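Local coordinates for MGS-M5 (Unidentified, PDB 4Q3N), which probably catalyses the NAD-dependent interconversion of L-lactate and pyruvate, as a tetrameric L-lactate dehydrogenase from a deep-sea brine metagenome, at residues Ser4-Val9 against Met16-Ala21; Leu238-Ala243 against Glu249-Pro254; Ser60-Ala63 against Lys67-Lys70. All coordinates share one frame; numbering follows the deposited sequence. Where two conformers were deposited one is given.

Interaction 1 of 3, residues Ser4-Val9 against Met16-Ala21. With ACT (acetate ion), chain G.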
loop_
_atom_site.group_PDB
_atom_site.type_symbol
_atom_site.label_atom_id
_atom_site.label_comp_id
_atom_site.label_asym_id
_atom_site.label_seq_id
_atom_site.Cartn_x
_atom_site.Cartn_y
_atom_site.Cartn_z
ATOM N N SER A 4 -17.402 -6.935 -2.648
ATOM C CA SER A 4 -16.566 -5.731 -2.503
ATOM C C SER A 4 -17.334 -4.449 -2.834
ATOM O O SER A 4 -16.858 -3.599 -3.558
ATOM C CB SER A 4 -15.257 -5.800 -3.338
ATOM O OG SER A 4 -14.252 -4.820 -2.866
ATOM N N LYS A 5 -18.496 -4.297 -2.201
ATOM C CA LYS A 5 -19.340 -3.117 -2.418
ATOM C C LYS A 5 -19.849 -2.522 -1.124
ATOM O O LYS A 5 -20.440 -3.237 -0.295
ATOM C CB LYS A 5 -20.553 -3.514 -3.275
ATOM C CG LYS A 5 -21.432 -2.316 -3.656
ATOM C CD LYS A 5 -22.506 -2.916 -4.565
ATOM C CE LYS A 5 -23.586 -1.883 -4.861
ATOM N NZ LYS A 5 -24.626 -2.457 -5.818
ATOM N N VAL A 6 -19.650 -1.223 -0.977
ATOM C CA VAL A 6 -20.122 -0.507 0.187
ATOM C C VAL A 6 -21.088 0.583 -0.260
ATOM O O VAL A 6 -20.843 1.258 -1.261
ATOM C CB VAL A 6 -18.949 0.129 0.965
ATOM C CG1 VAL A 6 -19.491 1.071 2.069
ATOM C CG2 VAL A 6 -18.035 -0.977 1.557
ATOM N N VAL A 7 -22.198 0.742 0.471
ATOM C CA VAL A 7 -23.086 1.869 0.233
ATOM C C VAL A 7 -22.946 2.835 1.432
ATOM O O VAL A 7 -22.931 2.396 2.600
ATOM C CB VAL A 7 -24.581 1.392 0.078
ATOM C CG1 VAL A 7 -25.531 2.635 -0.014
ATOM C CG2 VAL A 7 -24.718 0.446 -1.123
ATOM N N VAL A 8 -22.778 4.123 1.142
ATOM C CA VAL A 8 -22.726 5.155 2.167
ATOM C C VAL A 8 -24.064 5.960 2.177
ATOM O O VAL A 8 -24.438 6.560 1.169
ATOM C CB VAL A 8 -21.549 6.123 1.946
ATOM C CG1 VAL A 8 -21.566 7.249 3.068
ATOM C CG2 VAL A 8 -20.217 5.336 1.956
ATOM N N VAL A 9 -24.789 5.957 3.292
ATOM C CA VAL A 9 -26.062 6.703 3.336
ATOM C C VAL A 9 -25.801 8.006 4.113
ATOM O O VAL A 9 -25.521 7.973 5.318
ATOM C CB VAL A 9 -27.218 5.899 4.020
ATOM C CG1 VAL A 9 -28.547 6.780 4.071
ATOM C CG2 VAL A 9 -27.405 4.573 3.339
ATOM N N MET A 16 -18.505 11.381 3.778
ATOM C CA MET A 16 -17.630 11.635 2.636
ATOM C C MET A 16 -16.129 11.529 3.044
ATOM O O MET A 16 -15.315 11.183 2.220
ATOM C CB MET A 16 -17.909 12.998 1.988
ATOM C CG MET A 16 -19.275 13.020 1.234
ATOM S SD MET A 16 -19.402 11.699 0.016
ATOM C CE MET A 16 -17.868 11.858 -0.976
ATOM N N SER A 17 -15.787 11.859 4.277
ATOM C CA SER A 17 -14.415 11.657 4.744
ATOM C C SER A 17 -14.128 10.152 4.747
ATOM O O SER A 17 -13.085 9.684 4.296
ATOM C CB SER A 17 -14.249 12.267 6.132
ATOM O OG SER A 17 -14.270 13.690 6.020
ATOM N N TYR A 18 -15.112 9.387 5.182
ATOM C CA TYR A 18 -15.026 7.933 5.104
ATOM C C TYR A 18 -14.823 7.456 3.644
ATOM O O TYR A 18 -13.869 6.694 3.337
ATOM C CB TYR A 18 -16.305 7.322 5.697
ATOM C CG TYR A 18 -16.499 5.833 5.393
ATOM C CD1 TYR A 18 -15.521 4.887 5.715
ATOM C CD2 TYR A 18 -17.671 5.386 4.812
ATOM C CE1 TYR A 18 -15.727 3.483 5.447
ATOM C CE2 TYR A 18 -17.911 3.998 4.562
ATOM C CZ TYR A 18 -16.929 3.062 4.894
ATOM O OH TYR A 18 -17.155 1.723 4.637
ATOM N N ALA A 19 -15.679 7.910 2.735
ATOM C CA ALA A 19 -15.554 7.523 1.342
ATOM C C ALA A 19 -14.174 7.940 0.763
ATOM O O ALA A 19 -13.514 7.123 0.108
ATOM C CB ALA A 19 -16.671 8.124 0.514
ATOM N N TYR A 20 -13.739 9.169 1.050
ATOM C CA TYR A 20 -12.484 9.633 0.463
ATOM C C TYR A 20 -11.330 8.817 1.018
ATOM O O TYR A 20 -10.362 8.536 0.307
ATOM C CB TYR A 20 -12.243 11.079 0.789
ATOM C CG TYR A 20 -11.138 11.805 0.028
ATOM C CD1 TYR A 20 -11.066 11.786 -1.383
ATOM C CD2 TYR A 20 -10.278 12.618 0.712
ATOM C CE1 TYR A 20 -10.108 12.575 -2.040
ATOM C CE2 TYR A 20 -9.330 13.410 0.062
ATOM C CZ TYR A 20 -9.282 13.387 -1.299
ATOM O OH TYR A 20 -8.357 14.221 -1.867
ATOM N N ALA A 21 -11.378 8.533 2.313
ATOM C CA ALA A 21 -10.307 7.734 2.923
ATOM C C ALA A 21 -10.244 6.352 2.269
ATOM O O ALA A 21 -9.131 5.835 1.988
ATOM C CB ALA A 21 -10.504 7.636 4.489
HETATM C C ACT G . -10.924 -6.228 -0.920
HETATM O O ACT G . -9.788 -5.789 -1.250
HETATM O OXT ACT G . -11.858 -6.141 -1.763
HETATM C CH3 ACT G . -11.140 -6.826 0.435
#

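Interaction 2 of 3, residues Leu238-Ala243 against Glu249-Pro254. With ACT (acetate ion), chain F.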
loop_
_atom_site.group_PDB
_atom_site.type_symbol
_atom_site.label_atom_id
_atom_site.label_comp_id
_atom_site.label_asym_id
_atom_site.label_seq_id
_atom_site.Cartn_x
_atom_site.Cartn_y
_atom_site.Cartn_z
ATOM N N LEU A 238 -13.912 4.305 10.547
ATOM C CA LEU A 238 -14.868 3.551 9.725
ATOM C C LEU A 238 -14.143 2.723 8.627
ATOM O O LEU A 238 -14.563 1.594 8.283
ATOM C CB LEU A 238 -15.893 4.480 9.060
ATOM C CG LEU A 238 -16.843 5.190 10.055
ATOM C CD1 LEU A 238 -17.654 6.371 9.412
ATOM C CD2 LEU A 238 -17.784 4.142 10.735
ATOM N N VAL A 239 -13.093 3.301 8.055
ATOM C CA VAL A 239 -12.292 2.532 7.090
ATOM C C VAL A 239 -11.733 1.278 7.743
ATOM O O VAL A 239 -11.780 0.158 7.178
ATOM C CB VAL A 239 -11.145 3.375 6.509
ATOM C CG1 VAL A 239 -10.209 2.429 5.654
ATOM C CG2 VAL A 239 -11.764 4.484 5.666
ATOM N N ARG A 240 -11.225 1.438 8.959
ATOM C CA ARG A 240 -10.574 0.304 9.613
ATOM C C ARG A 240 -11.560 -0.786 9.915
ATOM O O ARG A 240 -11.242 -1.984 9.780
ATOM C CB ARG A 240 -9.895 0.732 10.910
ATOM C CG ARG A 240 -8.947 -0.351 11.481
ATOM C CD ARG A 240 -7.741 -0.607 10.458
ATOM N NE ARG A 240 -6.970 -1.812 10.766
ATOM C CZ ARG A 240 -7.342 -3.064 10.499
ATOM N NH1 ARG A 240 -8.539 -3.333 9.980
ATOM N NH2 ARG A 240 -6.518 -4.068 10.799
ATOM N N ILE A 241 -12.761 -0.394 10.345
ATOM C CA ILE A 241 -13.825 -1.382 10.601
ATOM C C ILE A 241 -14.179 -2.092 9.297
ATOM O O ILE A 241 -14.276 -3.315 9.239
ATOM C CB ILE A 241 -15.077 -0.723 11.212
ATOM C CG1 ILE A 241 -14.742 -0.211 12.642
ATOM C CG2 ILE A 241 -16.241 -1.706 11.238
ATOM C CD1 ILE A 241 -15.741 0.905 13.185
ATOM N N THR A 242 -14.317 -1.310 8.236
ATOM C CA THR A 242 -14.641 -1.859 6.915
ATOM C C THR A 242 -13.571 -2.872 6.454
ATOM O O THR A 242 -13.877 -3.934 5.886
ATOM C CB THR A 242 -14.772 -0.709 5.892
ATOM O OG1 THR A 242 -15.807 0.199 6.366
ATOM C CG2 THR A 242 -15.153 -1.260 4.509
ATOM N N ALA A 243 -12.317 -2.515 6.658
ATOM C CA ALA A 243 -11.200 -3.369 6.185
ATOM C C ALA A 243 -11.163 -4.670 6.955
ATOM O O ALA A 243 -10.925 -5.735 6.386
ATOM C CB ALA A 243 -9.857 -2.615 6.331
ATOM N N GLU A 249 -10.573 -10.377 8.629
ATOM C CA GLU A 249 -9.326 -10.370 9.413
ATOM C C GLU A 249 -9.437 -11.114 10.742
ATOM O O GLU A 249 -8.428 -11.559 11.225
ATOM C CB GLU A 249 -8.874 -8.913 9.701
ATOM C CG GLU A 249 -8.362 -8.206 8.464
ATOM C CD GLU A 249 -7.901 -6.785 8.737
ATOM O OE1 GLU A 249 -8.259 -6.201 9.802
ATOM O OE2 GLU A 249 -7.208 -6.248 7.849
ATOM N N ASN A 250 -10.646 -11.210 11.335
ATOM C CA ASN A 250 -10.788 -11.640 12.745
ATOM C C ASN A 250 -9.936 -10.701 13.608
ATOM O O ASN A 250 -9.073 -11.120 14.416
ATOM C CB ASN A 250 -10.389 -13.124 12.918
ATOM C CG ASN A 250 -11.453 -14.077 12.365
ATOM O OD1 ASN A 250 -12.627 -13.960 12.693
ATOM N ND2 ASN A 250 -11.050 -14.992 11.514
ATOM N N ARG A 251 -10.202 -9.418 13.395
ATOM C CA ARG A 251 -9.527 -8.297 14.048
ATOM C C ARG A 251 -10.321 -7.885 15.288
ATOM O O ARG A 251 -11.539 -7.841 15.246
ATOM C CB ARG A 251 -9.445 -7.132 13.096
ATOM C CG ARG A 251 -8.472 -6.009 13.521
ATOM C CD ARG A 251 -7.014 -6.468 13.288
ATOM N NE ARG A 251 -6.111 -5.395 13.679
ATOM C CZ ARG A 251 -4.859 -5.257 13.253
ATOM N NH1 ARG A 251 -4.350 -6.134 12.405
ATOM N NH2 ARG A 251 -4.124 -4.214 13.663
ATOM N N ILE A 252 -9.639 -7.550 16.369
ATOM C CA ILE A 252 -10.326 -7.077 17.581
ATOM C C ILE A 252 -10.345 -5.559 17.560
ATOM O O ILE A 252 -9.274 -4.918 17.548
ATOM C CB ILE A 252 -9.631 -7.553 18.858
ATOM C CG1 ILE A 252 -9.593 -9.087 18.862
ATOM C CG2 ILE A 252 -10.372 -6.976 20.106
ATOM C CD1 ILE A 252 -8.675 -9.675 19.916
ATOM N N LEU A 253 -11.552 -5.011 17.503
ATOM C CA LEU A 253 -11.790 -3.551 17.565
ATOM C C LEU A 253 -12.924 -3.211 18.521
ATOM O O LEU A 253 -13.909 -3.927 18.594
ATOM C CB LEU A 253 -12.179 -2.976 16.189
ATOM C CG LEU A 253 -11.091 -3.120 15.107
ATOM C CD1 LEU A 253 -11.690 -2.830 13.765
ATOM C CD2 LEU A 253 -9.852 -2.182 15.358
ATOM N N PRO A 254 -12.806 -2.081 19.227
ATOM C CA PRO A 254 -13.894 -1.678 20.112
ATOM C C PRO A 254 -14.938 -1.003 19.252
ATOM O O PRO A 254 -14.615 -0.056 18.531
ATOM C CB PRO A 254 -13.227 -0.728 21.098
ATOM C CG PRO A 254 -12.039 -0.137 20.318
ATOM C CD PRO A 254 -11.603 -1.241 19.361
HETATM C C ACT F . -7.004 -15.593 11.439
HETATM O O ACT F . -6.120 -16.383 11.922
HETATM O OXT ACT F . -8.229 -15.945 11.426
HETATM C CH3 ACT F . -6.621 -14.261 10.858
#

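Interaction 3 of 3, residues Ser60-Ala63 against Lys67-Lys70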
loop_
_atom_site.group_PDB
_atom_site.type_symbol
_atom_site.label_atom_id
_atom_site.label_comp_id
_atom_site.label_asym_id
_atom_site.label_seq_id
_atom_site.Cartn_x
_atom_site.Cartn_y
_atom_site.Cartn_z
ATOM N N SER A 60 -15.237 1.600 -8.874
ATOM C CA SER A 60 -16.500 2.042 -9.452
ATOM C C SER A 60 -17.217 2.880 -8.401
ATOM O O SER A 60 -17.523 2.383 -7.309
ATOM C CB SER A 60 -17.369 0.856 -9.846
ATOM O OG SER A 60 -16.976 0.318 -11.083
ATOM N N ILE A 61 -17.465 4.150 -8.693
ATOM C CA ILE A 61 -18.127 5.029 -7.720
ATOM C C ILE A 61 -19.305 5.761 -8.362
ATOM O O ILE A 61 -19.153 6.333 -9.447
ATOM C CB ILE A 61 -17.152 6.098 -7.144
ATOM C CG1 ILE A 61 -15.872 5.437 -6.597
ATOM C CG2 ILE A 61 -17.888 6.989 -6.053
ATOM C CD1 ILE A 61 -14.880 6.508 -6.037
ATOM N N LYS A 62 -20.475 5.718 -7.724
ATOM C CA LYS A 62 -21.618 6.449 -8.275
ATOM C C LYS A 62 -22.579 6.910 -7.175
ATOM O O LYS A 62 -22.551 6.387 -6.054
ATOM C CB LYS A 62 -22.368 5.575 -9.266
ATOM C CG LYS A 62 -23.224 4.559 -8.593
ATOM C CD LYS A 62 -23.948 3.662 -9.625
ATOM C CE LYS A 62 -24.848 2.657 -8.900
ATOM N NZ LYS A 62 -25.867 2.109 -9.809
ATOM N N ALA A 63 -23.437 7.896 -7.476
ATOM C CA ALA A 63 -24.544 8.204 -6.568
ATOM C C ALA A 63 -25.623 7.190 -6.884
ATOM O O ALA A 63 -25.813 6.883 -8.048
ATOM C CB ALA A 63 -25.109 9.707 -6.805
ATOM N N LYS A 67 -32.289 0.790 -3.994
ATOM C CA LYS A 67 -32.178 -0.470 -4.718
ATOM C C LYS A 67 -30.723 -0.897 -4.936
ATOM O O LYS A 67 -30.443 -2.095 -5.063
ATOM C CB LYS A 67 -32.934 -0.406 -6.055
ATOM C CG LYS A 67 -32.347 0.533 -7.108
ATOM C CD LYS A 67 -33.191 0.481 -8.405
ATOM C CE LYS A 67 -32.680 1.460 -9.476
ATOM N NZ LYS A 67 -31.247 1.216 -9.857
ATOM N N ASP A 68 -29.788 0.045 -4.967
ATOM C CA ASP A 68 -28.371 -0.363 -5.052
ATOM C C ASP A 68 -27.829 -1.096 -3.840
ATOM O O ASP A 68 -26.721 -1.621 -3.895
ATOM C CB ASP A 68 -27.473 0.857 -5.314
ATOM C CG ASP A 68 -27.758 1.462 -6.658
ATOM O OD1 ASP A 68 -27.622 0.735 -7.672
ATOM O OD2 ASP A 68 -28.212 2.626 -6.694
ATOM N N CYS A 69 -28.597 -1.144 -2.755
ATOM C CA CYS A 69 -28.168 -1.843 -1.557
ATOM C C CYS A 69 -28.278 -3.344 -1.725
ATOM O O CYS A 69 -27.738 -4.099 -0.917
ATOM C CB CYS A 69 -28.999 -1.422 -0.337
ATOM S SG CYS A 69 -28.633 0.268 0.182
ATOM N N LYS A 70 -29.002 -3.781 -2.744
ATOM C CA LYS A 70 -29.447 -5.176 -2.792
ATOM C C LYS A 70 -28.272 -6.150 -2.651
ATOM O O LYS A 70 -28.351 -7.110 -1.894
ATOM C CB LYS A 70 -30.182 -5.474 -4.091
ATOM C CG LYS A 70 -30.574 -6.962 -4.235
ATOM C CD LYS A 70 -31.426 -7.189 -5.485
ATOM C CE LYS A 70 -31.690 -8.682 -5.689
ATOM N NZ LYS A 70 -32.969 -8.934 -6.391
#

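Interaction 1 of 3, residues Ser4-Val9 against Met16-Ala21
Tyr18 and Val8 carry most of this contact, with Val6 as the third member: one tyrosine of helix 13-25 meets two valines on the same face of strand 5-9. The tyrosine is thrown from the helix to the strand by its first torsion, which sets CG anti to the backbone N (chi1 167°). The Tyr18 and Val8 side chains slide past each other in opposite directions, Val8 CG2 lying obliquely to the ring, 3.7 Å from Tyr18 CE2 and 3.8 Å from Tyr18 CD2. Val6 comes from the opposite direction, near the ring plane, and meets the phenol end at its edge, with Val6 CG1 3.5 Å from Tyr18 OH. The same methyl lies 4.2 Å from Tyr18 CE2. No hydrogen bond joins the two segments; the hydroxyl instead pairs with OG1 of Thr242, on helix 232-246, so a polar atom set against buried valines is satisfied. Leu74 and Val76 of strand 74-77 also touch Tyr18. Just before the strand, Ser4 OG donates to OXT of an acetate ion, probably from the crystallisation liquor, which Arg57 also binds. Strand, turn and helix here open the first beta-alpha-beta unit of the NAD-binding domain, and the Gly10, Gly12, Gly15 pattern between them is consistent with the dinucleotide-binding glycine loop of a Rossmann fold.

Interaction 2 of 3, residues Leu238-Ala243 against Glu249-Pro254
Helix 232-246 runs roughly antiparallel to strand 251-258 of the alpha/beta C-terminal domain, the short segments at 147°, and Arg240 of the helix meets Glu249 and Arg251, just before and at the start of the strand, near a subunit interface. Arg240, bent at its second side-chain torsion, presents its guanidinium end-on, so that NH1 and NH2 both hold the single oxygen OE1 of Glu249, each at 2.9 Å. That oxygen lies in the guanidinium plane and is approached on its syn side, the two nitrogens coming from opposite faces of the carboxylate, whose plane stands 84° from the guanidinium. Arg240 NH2 also sits over the centre of one face of the Arg251 guanidinium, 3.2 Å from Arg251 CZ, with the two planes 52° apart. Alongside, the contact turns apolar: Leu253 CD1 reaches Ile241 CG1 at 4.2 Å and lies 4.1 Å from the carbonyl O of Arg240. A G1 beta bulge, with Asn250 and Arg251 set opposite Leu277, opens the strand. Asp164 of the third subunit forms a salt bridge with Arg251 NH1, while Phe54 of the second subunit packs on Arg240. Two like charges so close are probably tolerated because each arginine has its own carboxylate, Glu249 within the chain and Asp164 across the interface, probably coupling this helix-strand pair to the third subunit.

Interaction 3 of 3, residues Ser60-Ala63 against Lys67-Lys70
Lys62 NZ donates to Asp68 OD1 at 3.1 Å, a salt bridge that is the sole hydrogen bond between strand 60-63 and segment 67-70. The two side chains come from opposite directions. Lys62 starts with CG between its backbone N and carbonyl carbon (chi1 77°) and then runs extended, which carries the ammonium group across to the short aspartate. It meets OD1 from above the carboxylate, 51° out of its plane, and the chain lies close before its tip as well, with Lys62 CE 3.6 Å from Asp68 OD1. The other oxygen, OD2, accepts from the backbone N of Asp65, between the two segments; this is the stronger polar partner of the carboxylate, and the lysine adds a second, out-of-plane hold on OD1. Lys67 NZ lies 5.5 Å from Lys62 NZ, not in contact, and the aspartate probably offsets part of their mutual repulsion. Lys62 is exposed, whereas Asp68 is buried, its side chain touching Val32 of strand 30-34. Strand 60-63 is the outermost strand of the parallel sheet on this side, bonded through its backbone to strand 30-34 and covered by helix 38-49 at Ile61 and Ala63, and the 3-10 segment around Asp68 belongs to the loop leading on to strand 74-77.

Interactions 1 and 3 belong to the same parallel sheet of the NAD-binding domain, on its inner strand 5-9 and its border strand 60-63. The first is buried and apolar; the other rests on one partly buried salt bridge near the surface. They meet where Lys5 NZ hydrogen-bonds to the carbonyl O of Asp68 and Val7 packs on Cys69. Interaction 2 lies in the C-terminal domain and mixes both chemistries, combining aliphatic packing with an ionic cluster that reaches a neighbouring subunit. It joins interaction 1 where Ala21 packs on Val239 and Tyr18 on Leu238, contacts that bridge the two domains, while interaction 3 stays about 12 Å from interaction 2 at the nearest atoms.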